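Aminoglycoside phosphotransferase (Streptomyces rimosus subsp. rimosus ATCC 10970, PDB 6FUX) probably phosphorylates streptomycin, an aminoglycoside antibiotic, using ATP as phosphate donor, and binds both streptomycin and ADP in this crystal. Local coordinates at residues S88-I93 with D203-I208; D150-E155 with L266-W271; L190-I195 with A227-T232. All blocks are in the same frame, centred on the assembly; numbering follows the deposited sequence.

Contact 1. Residues S88-I93 with D203-I208; sequences STVEGI and DVAGFI. With ADP (adenosine-5'-diphosphate), chain C.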
# COMPACT_ATOMS: atom_id res chain seq x y z
N SER A 88 -1.60 -14.34 -8.31
CA SER A 88 -1.71 -15.47 -7.42
C SER A 88 -2.03 -14.97 -6.01
O SER A 88 -1.55 -13.87 -5.59
CB SER A 88 -0.39 -16.26 -7.50
OG SER A 88 0.69 -15.52 -6.99
N THR A 89 -2.82 -15.74 -5.27
CA THR A 89 -3.12 -15.42 -3.91
C THR A 89 -1.84 -15.57 -3.11
O THR A 89 -1.13 -16.60 -3.22
CB THR A 89 -4.14 -16.39 -3.33
OG1 THR A 89 -5.32 -16.10 -4.05
CG2 THR A 89 -4.31 -16.25 -1.83
N VAL A 90 -1.55 -14.53 -2.30
CA VAL A 90 -0.60 -14.71 -1.17
C VAL A 90 -1.41 -15.27 0.02
O VAL A 90 -2.29 -14.56 0.60
CB VAL A 90 0.09 -13.38 -0.86
CG1 VAL A 90 1.06 -13.56 0.34
CG2 VAL A 90 0.79 -12.79 -2.06
N GLU A 91 -1.16 -16.56 0.30
CA GLU A 91 -1.90 -17.33 1.26
C GLU A 91 -1.55 -16.89 2.68
O GLU A 91 -0.36 -16.61 2.96
CB GLU A 91 -1.59 -18.81 1.12
CG GLU A 91 -2.17 -19.41 -0.16
CD GLU A 91 -3.69 -19.47 -0.31
OE1 GLU A 91 -4.46 -19.31 0.72
OE2 GLU A 91 -4.14 -19.68 -1.48
N GLY A 92 -2.57 -16.71 3.52
CA GLY A 92 -2.35 -16.43 4.93
C GLY A 92 -3.33 -15.41 5.46
O GLY A 92 -4.41 -15.18 4.84
N ILE A 93 -2.97 -14.74 6.54
CA ILE A 93 -3.96 -13.90 7.20
C ILE A 93 -3.46 -12.47 7.05
O ILE A 93 -2.32 -12.13 7.39
CB ILE A 93 -4.19 -14.28 8.69
CG1 ILE A 93 -4.92 -13.21 9.53
CG2 ILE A 93 -2.92 -14.59 9.37
N ASP A 203 5.32 -15.51 10.63
CA ASP A 203 6.26 -14.82 9.75
C ASP A 203 5.44 -14.16 8.64
O ASP A 203 4.26 -14.31 8.53
CB ASP A 203 7.28 -15.75 9.07
CG ASP A 203 8.67 -15.12 8.76
OD1 ASP A 203 8.77 -13.82 8.51
OD2 ASP A 203 9.65 -15.90 8.53
N VAL A 204 6.06 -13.31 7.84
CA VAL A 204 5.45 -12.62 6.71
C VAL A 204 5.41 -13.56 5.51
O VAL A 204 6.47 -14.06 5.06
CB VAL A 204 6.17 -11.33 6.36
CG1 VAL A 204 5.76 -10.71 5.10
CG2 VAL A 204 6.14 -10.28 7.50
N ALA A 205 4.22 -13.84 5.03
CA ALA A 205 4.04 -14.66 3.84
C ALA A 205 4.31 -13.82 2.58
O ALA A 205 4.83 -14.34 1.59
CB ALA A 205 2.63 -15.25 3.82
N GLY A 206 3.88 -12.57 2.57
CA GLY A 206 4.16 -11.65 1.52
C GLY A 206 3.36 -10.35 1.58
O GLY A 206 2.54 -10.22 2.38
N PHE A 207 3.70 -9.47 0.68
CA PHE A 207 3.12 -8.18 0.44
C PHE A 207 2.14 -8.21 -0.72
O PHE A 207 2.39 -8.90 -1.71
CB PHE A 207 4.22 -7.18 0.18
CG PHE A 207 5.22 -6.94 1.28
CD1 PHE A 207 4.83 -6.27 2.42
CD2 PHE A 207 6.51 -7.41 1.23
CE1 PHE A 207 5.69 -6.05 3.46
CE2 PHE A 207 7.40 -7.21 2.28
CZ PHE A 207 6.99 -6.47 3.38
N ILE A 208 1.03 -7.46 -0.58
CA ILE A 208 0.07 -7.36 -1.67
C ILE A 208 -0.19 -5.86 -1.96
O ILE A 208 0.21 -4.97 -1.17
CB ILE A 208 -1.23 -8.14 -1.33
CG1 ILE A 208 -1.94 -7.63 -0.08
CG2 ILE A 208 -1.02 -9.67 -1.32
CD1 ILE A 208 -3.41 -7.94 -0.06
O5' ADP C . -6.92 -5.77 -3.03
C5' ADP C . -8.10 -5.75 -2.11
C4' ADP C . -8.23 -6.98 -1.16
O4' ADP C . -8.15 -8.23 -1.86
C3' ADP C . -7.10 -7.15 -0.05
O3' ADP C . -7.32 -6.44 1.16
C2' ADP C . -6.59 -8.64 0.07
O2' ADP C . -6.71 -9.68 1.15
C1' ADP C . -7.08 -9.10 -1.29
N9 ADP C . -5.97 -9.40 -2.29
C8 ADP C . -5.64 -8.81 -3.47
N7 ADP C . -4.63 -9.48 -4.16
C5 ADP C . -4.33 -10.50 -3.35
C6 ADP C . -3.36 -11.50 -3.47
N6 ADP C . -2.68 -11.40 -4.79
N1 ADP C . -3.35 -12.31 -2.32
C2 ADP C . -4.10 -12.26 -1.23
N3 ADP C . -5.09 -11.34 -1.06
C4 ADP C . -5.20 -10.48 -2.09

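Contact 2. Residues D150-E155 with L266-W271; sequences DFLPEE and LDPLTW. With SRY (streptomycin), chain D.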
# COMPACT_ATOMS: atom_id res chain seq x y z
N ASP A 150 -13.13 9.45 5.18
CA ASP A 150 -13.01 8.28 6.05
C ASP A 150 -11.51 7.91 6.19
O ASP A 150 -11.17 7.11 7.07
CB ASP A 150 -13.84 7.11 5.50
CG ASP A 150 -15.35 7.30 5.64
OD1 ASP A 150 -15.77 8.15 6.41
OD2 ASP A 150 -16.07 6.61 4.96
N PHE A 151 -10.67 8.41 5.28
CA PHE A 151 -9.25 8.11 5.30
C PHE A 151 -8.43 9.05 6.17
O PHE A 151 -7.23 8.78 6.45
CB PHE A 151 -8.64 8.05 3.90
CG PHE A 151 -9.24 7.07 2.95
CD1 PHE A 151 -9.85 5.90 3.38
CD2 PHE A 151 -9.20 7.33 1.58
CE1 PHE A 151 -10.33 4.98 2.44
CE2 PHE A 151 -9.75 6.45 0.67
CZ PHE A 151 -10.36 5.30 1.11
N LEU A 152 -9.02 10.13 6.63
CA LEU A 152 -8.27 11.09 7.35
C LEU A 152 -8.17 10.64 8.80
O LEU A 152 -9.10 10.03 9.34
CB LEU A 152 -9.07 12.39 7.31
CG LEU A 152 -9.11 13.15 5.98
CD1 LEU A 152 -10.15 14.26 6.01
CD2 LEU A 152 -7.73 13.71 5.62
N PRO A 153 -7.13 11.15 9.51
CA PRO A 153 -7.09 11.09 10.97
C PRO A 153 -8.42 11.62 11.53
O PRO A 153 -8.97 12.59 10.98
CB PRO A 153 -6.00 12.07 11.36
CG PRO A 153 -5.08 12.08 10.17
CD PRO A 153 -5.96 11.86 8.95
N GLU A 154 -8.91 11.00 12.61
CA GLU A 154 -10.25 11.29 13.11
C GLU A 154 -10.40 12.79 13.32
O GLU A 154 -11.45 13.39 13.09
CB GLU A 154 -10.45 10.50 14.40
CG GLU A 154 -11.81 10.68 15.05
CD GLU A 154 -11.75 10.30 16.52
OE1 GLU A 154 -10.74 9.64 16.91
OE2 GLU A 154 -12.69 10.67 17.29
N GLU A 155 -9.38 13.42 13.88
CA GLU A 155 -9.48 14.78 14.30
C GLU A 155 -9.48 15.75 13.10
O GLU A 155 -9.79 16.90 13.29
CB GLU A 155 -8.38 15.10 15.29
CG GLU A 155 -6.97 15.10 14.71
CD GLU A 155 -6.29 13.76 14.60
OE1 GLU A 155 -6.97 12.65 14.70
OE2 GLU A 155 -5.06 13.80 14.30
N LEU A 266 -0.37 13.44 4.65
CA LEU A 266 -0.43 13.60 3.21
C LEU A 266 -1.19 12.45 2.58
O LEU A 266 -1.97 12.69 1.71
CB LEU A 266 0.98 13.65 2.63
CG LEU A 266 1.11 13.69 1.12
CD1 LEU A 266 0.38 14.91 0.54
CD2 LEU A 266 2.60 13.72 0.78
N ASP A 267 -0.96 11.23 3.04
CA ASP A 267 -1.43 10.06 2.32
C ASP A 267 -2.93 10.13 2.00
O ASP A 267 -3.31 9.87 0.87
CB ASP A 267 -1.14 8.80 3.11
CG ASP A 267 -1.36 7.55 2.29
OD1 ASP A 267 -0.41 7.15 1.53
OD2 ASP A 267 -2.50 6.98 2.40
N PRO A 268 -3.79 10.38 2.98
CA PRO A 268 -5.22 10.40 2.63
C PRO A 268 -5.57 11.36 1.47
O PRO A 268 -6.65 11.16 0.80
CB PRO A 268 -5.87 10.80 3.92
CG PRO A 268 -4.83 11.38 4.78
CD PRO A 268 -3.53 10.75 4.38
N LEU A 269 -4.81 12.46 1.36
CA LEU A 269 -5.15 13.53 0.37
C LEU A 269 -4.83 13.04 -1.04
O LEU A 269 -5.17 13.77 -1.97
CB LEU A 269 -4.45 14.84 0.70
CG LEU A 269 -4.69 15.34 2.10
CD1 LEU A 269 -3.95 16.61 2.30
CD2 LEU A 269 -6.19 15.59 2.33
N THR A 270 -4.13 11.91 -1.18
CA THR A 270 -3.62 11.44 -2.44
C THR A 270 -4.55 10.43 -3.13
O THR A 270 -4.23 9.98 -4.28
CB THR A 270 -2.23 10.78 -2.36
OG1 THR A 270 -2.36 9.50 -1.72
CG2 THR A 270 -1.19 11.64 -1.66
N TRP A 271 -5.75 10.16 -2.56
CA TRP A 271 -6.60 9.04 -3.06
C TRP A 271 -7.92 9.62 -3.55
O TRP A 271 -8.54 10.36 -2.79
CB TRP A 271 -6.93 8.00 -1.97
CG TRP A 271 -5.75 7.24 -1.44
CD1 TRP A 271 -5.04 7.50 -0.29
CD2 TRP A 271 -5.20 6.05 -2.00
NE1 TRP A 271 -4.03 6.58 -0.16
CE2 TRP A 271 -4.12 5.66 -1.17
CE3 TRP A 271 -5.51 5.27 -3.11
CZ2 TRP A 271 -3.37 4.52 -1.44
CZ3 TRP A 271 -4.67 4.22 -3.42
CH2 TRP A 271 -3.68 3.80 -2.55
C11 SRY D . -9.34 5.15 10.90
N11 SRY D . -9.99 5.73 11.98
CA1 SRY D . -11.24 5.72 12.47
NB1 SRY D . -11.39 6.49 13.58
NC1 SRY D . -12.20 5.05 11.94
C21 SRY D . -9.90 4.23 9.77
O21 SRY D . -11.29 4.04 9.67
C31 SRY D . -9.25 4.31 8.43
N31 SRY D . -9.46 3.30 7.43
CD1 SRY D . -10.35 3.18 6.45
NE1 SRY D . -10.30 2.12 5.67
NF1 SRY D . -11.25 3.99 6.17
C41 SRY D . -7.90 4.92 8.44
O41 SRY D . -7.55 5.18 7.09
C51 SRY D . -7.48 6.05 9.43
O51 SRY D . -6.94 7.33 8.82
C61 SRY D . -8.29 6.26 10.69
O61 SRY D . -8.74 7.62 11.00
C12 SRY D . -6.57 4.25 6.51
C22 SRY D . -6.07 4.76 5.25
C32 SRY D . -4.77 5.52 5.61
O32 SRY D . -3.61 4.84 5.05
CG2 SRY D . -4.87 6.99 5.13
OG2 SRY D . -4.78 7.12 3.88
C42 SRY D . -4.74 5.30 7.13
CH2 SRY D . -3.31 5.04 7.62
O42 SRY D . -5.52 4.16 7.46
O13 SRY D . -5.79 3.86 4.17
C13 SRY D . -6.90 3.15 3.63
C23 SRY D . -6.49 2.74 2.22
N23 SRY D . -5.92 3.74 1.32
CI3 SRY D . -6.72 5.00 1.25
C33 SRY D . -5.73 1.41 2.29
O33 SRY D . -5.24 1.02 1.13
C43 SRY D . -6.20 0.39 3.36
O43 SRY D . -5.22 -0.69 3.54
C53 SRY D . -6.73 0.95 4.52
O53 SRY D . -7.33 2.22 4.55
C63 SRY D . -7.17 0.02 5.63
O63 SRY D . -7.95 0.69 6.55

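Contact 3. Residues L190-I195 with A227-T232; sequences LCLPNI and ATARET. With SRY (streptomycin), chain D.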
# COMPACT_ATOMS: atom_id res chain seq x y z
N LEU A 190 1.69 0.83 2.84
CA LEU A 190 2.09 -0.21 3.83
C LEU A 190 1.14 -0.18 5.05
O LEU A 190 1.57 -0.05 6.21
CB LEU A 190 3.55 -0.07 4.20
CG LEU A 190 4.13 -1.26 4.95
CD1 LEU A 190 4.16 -2.52 4.08
CD2 LEU A 190 5.52 -0.98 5.48
N CYS A 191 -0.16 -0.26 4.81
CA CYS A 191 -1.16 -0.47 5.81
C CYS A 191 -1.21 -1.96 6.12
O CYS A 191 -1.02 -2.76 5.24
CB CYS A 191 -2.51 0.02 5.27
SG CYS A 191 -2.60 1.82 5.11
N LEU A 192 -1.59 -2.33 7.33
CA LEU A 192 -1.64 -3.75 7.73
C LEU A 192 -2.38 -4.67 6.77
O LEU A 192 -1.96 -5.82 6.69
CB LEU A 192 -2.19 -3.92 9.14
CG LEU A 192 -1.27 -3.38 10.26
CD1 LEU A 192 -1.79 -3.83 11.61
CD2 LEU A 192 0.16 -3.89 10.04
N PRO A 193 -3.51 -4.33 6.12
CA PRO A 193 -4.14 -5.28 5.23
C PRO A 193 -3.28 -5.71 4.06
O PRO A 193 -3.61 -6.76 3.50
CB PRO A 193 -5.33 -4.56 4.63
CG PRO A 193 -5.64 -3.46 5.69
CD PRO A 193 -4.29 -3.08 6.21
N ASN A 194 -2.19 -5.02 3.74
CA ASN A 194 -1.38 -5.30 2.59
C ASN A 194 -0.17 -6.12 3.00
O ASN A 194 0.69 -6.38 2.13
CB ASN A 194 -1.00 -4.05 1.78
CG ASN A 194 -2.21 -3.31 1.25
OD1 ASN A 194 -3.28 -3.94 1.12
ND2 ASN A 194 -2.16 -1.97 1.22
N ILE A 195 -0.14 -6.59 4.26
CA ILE A 195 0.96 -7.54 4.76
C ILE A 195 0.30 -8.86 5.13
O ILE A 195 -0.63 -8.89 5.96
CB ILE A 195 1.69 -6.92 5.95
CG1 ILE A 195 2.24 -5.55 5.57
CG2 ILE A 195 2.75 -7.87 6.43
CD1 ILE A 195 2.75 -4.79 6.76
N ALA A 227 0.41 3.68 12.01
CA ALA A 227 -0.92 4.19 12.28
C ALA A 227 -1.89 3.01 12.25
O ALA A 227 -2.77 2.96 13.10
CB ALA A 227 -1.25 5.23 11.21
N THR A 228 -1.79 2.13 11.24
CA THR A 228 -2.72 1.04 11.18
C THR A 228 -2.50 0.01 12.31
O THR A 228 -3.45 -0.53 12.87
CB THR A 228 -2.77 0.37 9.81
OG1 THR A 228 -1.48 -0.11 9.37
CG2 THR A 228 -3.35 1.31 8.77
N ALA A 229 -1.24 -0.22 12.72
CA ALA A 229 -1.02 -1.07 13.92
C ALA A 229 -1.63 -0.48 15.19
O ALA A 229 -2.08 -1.20 16.05
CB ALA A 229 0.45 -1.33 14.05
N ARG A 230 -1.68 0.84 15.30
CA ARG A 230 -2.30 1.45 16.43
C ARG A 230 -3.79 1.15 16.49
O ARG A 230 -4.35 1.12 17.60
CB ARG A 230 -2.00 2.97 16.49
CG ARG A 230 -0.59 3.28 16.94
CD ARG A 230 -0.39 4.77 17.03
NE ARG A 230 0.91 4.99 17.59
CZ ARG A 230 1.17 5.59 18.77
NH1 ARG A 230 0.21 6.10 19.53
NH2 ARG A 230 2.44 5.69 19.15
N GLU A 231 -4.42 0.82 15.37
CA GLU A 231 -5.83 0.35 15.43
C GLU A 231 -5.89 -0.96 16.24
O GLU A 231 -6.81 -1.21 16.97
CB GLU A 231 -6.43 0.10 14.06
CG GLU A 231 -6.54 1.36 13.21
CD GLU A 231 -7.69 2.28 13.52
OE1 GLU A 231 -8.60 1.87 14.28
OE2 GLU A 231 -7.68 3.43 13.02
N THR A 232 -4.89 -1.83 16.08
CA THR A 232 -4.87 -3.07 16.84
C THR A 232 -4.43 -2.92 18.30
O THR A 232 -4.93 -3.59 19.18
CB THR A 232 -3.91 -4.00 16.10
OG1 THR A 232 -4.50 -4.21 14.80
CG2 THR A 232 -3.65 -5.32 16.80
C11 SRY D . -9.34 5.15 10.90
N11 SRY D . -9.99 5.73 11.98
CA1 SRY D . -11.24 5.72 12.47
NB1 SRY D . -11.39 6.49 13.58
NC1 SRY D . -12.20 5.05 11.94
C21 SRY D . -9.90 4.23 9.77
O21 SRY D . -11.29 4.04 9.67
C31 SRY D . -9.25 4.31 8.43
N31 SRY D . -9.46 3.30 7.43
CD1 SRY D . -10.35 3.18 6.45
NE1 SRY D . -10.30 2.12 5.67
NF1 SRY D . -11.25 3.99 6.17
C41 SRY D . -7.90 4.92 8.44
O41 SRY D . -7.55 5.18 7.09
C51 SRY D . -7.48 6.05 9.43
O51 SRY D . -6.94 7.33 8.82
C61 SRY D . -8.29 6.26 10.69
O61 SRY D . -8.74 7.62 11.00
C12 SRY D . -6.57 4.25 6.51
C22 SRY D . -6.07 4.76 5.25
C32 SRY D . -4.77 5.52 5.61
O32 SRY D . -3.61 4.84 5.05
CG2 SRY D . -4.87 6.99 5.13
OG2 SRY D . -4.78 7.12 3.88
C42 SRY D . -4.74 5.30 7.13
CH2 SRY D . -3.31 5.04 7.62
O42 SRY D . -5.52 4.16 7.46
O13 SRY D . -5.79 3.86 4.17
C13 SRY D . -6.90 3.15 3.63
C23 SRY D . -6.49 2.74 2.22
N23 SRY D . -5.92 3.74 1.32
CI3 SRY D . -6.72 5.00 1.25
C33 SRY D . -5.73 1.41 2.29
O33 SRY D . -5.24 1.02 1.13
C43 SRY D . -6.20 0.39 3.36
O43 SRY D . -5.22 -0.69 3.54
C53 SRY D . -6.73 0.95 4.52
O53 SRY D . -7.33 2.22 4.55
C63 SRY D . -7.17 0.02 5.63
O63 SRY D . -7.95 0.69 6.55

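Contact 1. Residues S88-I93 with D203-I208
Val90 and Glu91 carry the linker 88-93 across Ala205, Gly206 and Ile208, with ADP filling the angle between the two segments. At Ser88 the carbonyl O accepts a hydrogen bond from ADP N6 at 2.8 Å. The CB of Thr89 points away from 203-208, and its OG1 is hydrogen-bonded to Gly38 O. Val90 N donates to ADP N1 over 2.9 Å at 156°, so two backbone atoms read the edge of the adenine. The two methyls of Val90 meet different residues of 203-208: CG1, anti to the backbone N (chi1 179°), reaches 3.7 Å from Gly206 N, while CG2 lies 3.7 Å from Ile208 CG2. Ile208 CG2 lies over one face of the adenine, 3.7 Å from ADP N1, while Val90 borders the N1 edge. With an alanine at Val90 both methyls go, which would probably open a gap over Gly206 and let Ile208 shift against the base. Glu91 brings its carbonyl O to 3.4 Å from Ala205 CB, where Ala205 and Gly206 form a classic beta bulge facing Ile196. No hydrogen bond joins the segments: the contact is largely apolar, and the Ser88 carbonyl and Val90 amide serve the nucleotide, as in the hinge of kinase-like folds.

Contact 2. Residues D150-E155 with L266-W271
The ring of Pro268 is the main bump here, and it fits a hollow made by Phe151, Leu152 and Pro153. Its CB presses on the carbonyl at 3.5 Å from Phe151 O, and its CG meets the tip of Leu152, 3.8 Å from CD2, the two side chains crossing at about a right angle. Pro153 CD closes the rim beside Pro268 CG. Deeper in, the same Leu152 CD2 touches Leu269 CD2 at 4.1 Å, so one methyl meets both proline and leucine.

A second hollow is aromatic. With CG anti to its carbonyl carbon (chi1 -58°), Phe151 places its ring next to Trp271, CE2 coming to the Trp271 CB. The Phe151 ring and the five-membered ring of Trp271 have centroids 5.8 Å apart and planes at 71°, an oblique pair. The notch so formed takes the N-methyl of streptomycin: CI3 sits 3.3 Å above the centre of the Phe151 ring and also over a Trp271 face, offset toward its rim, consistent with CH-pi contacts from a methyl probably on a charged amine. Trp271 NE1 donates to Asp267 OD2 at 3.0 Å and 158°, in the indole plane but from above the carboxylate, which, with a cation-pi contact to Arg212, helps hold the indole's rotation. The same Phe151 O, opposite the proline, accepts a hydrogen bond from streptomycin O51 at 2.8 Å.

Behind these surfaces Leu152 packs on Leu164 of helix 161-168, and Leu269 reaches Leu168 there and Ala138 of helix 131-143. The contact thus joins the turn after helix 257-266 to the loop linking those two helices.

Contact 3. Residues L190-I195 with A227-T232
Thr228 OG1 is gripped from two directions: it accepts the amide hydrogen of Leu192 N over 3.0 Å at 154°, and it is hydrogen-bonded to Leu224 O one turn back in its own helix, with a weak further bond to Leu225 O. A chi1 of 57° sets OG1 between the backbone N and carbonyl carbon of Thr228, from where it can serve both the loop and the helix. The buried hydroxyl therefore ties the start of the 3-10 turn 192-194 to helix 218-233.

Around this bond Leu192 and Thr228 lie alongside each other, pointing opposite ways. Leu192 CG packs 3.4 Å from Thr228 OG1, and its CD1 runs on over the helix backbone to 3.7 Å from Ala229 CA. On the other branch of the threonine, CG2 faces Cys191 SG at 3.8 Å. The sulfur looks into the drug site, 3.2 Å from streptomycin O32. The Glu231 chain folds back at chi2 (-78°), and its OE2 lies 3.2 Å from ring carbon C11 and 3.4 Å from N11 of the drug; negative charge beside a guanidino group is probably favourable.

Leu192 also meets Leu103 of helix 100-117, and Asn194 ND2 bonds to Asp189 O, a residue whose OD2 is hydrogen-bonded to streptomycin. The run from His187 and Asp189 to Asn194 matches the catalytic-loop pattern of kinase-like phosphotransferases; here helix 218-233 of the C-terminal lobe backs that loop.

In the fold
Contact 3 stands between the other two, its centre about 15 Å from that of contact 1 and about 14 Å from that of contact 2, whereas those two centres are about 26 Å apart on opposite sides of the chain's centre. Contacts 1 and 3 are joined directly: Ile208 N lies 2.9 Å from Asn194 O, a probable hydrogen bond, and Phe207 packs on Leu190 and Ile195. Contacts 2 and 3 do not touch, their nearest atoms about 6 Å apart, but both border streptomycin. Contact 1 holds the adenine end of ADP, the nearest atoms of the Ile208 side chain and streptomycin being about 8 Å apart. Together they line one cleft, from nucleotide to drug, consistent with phosphoryl transfer between them.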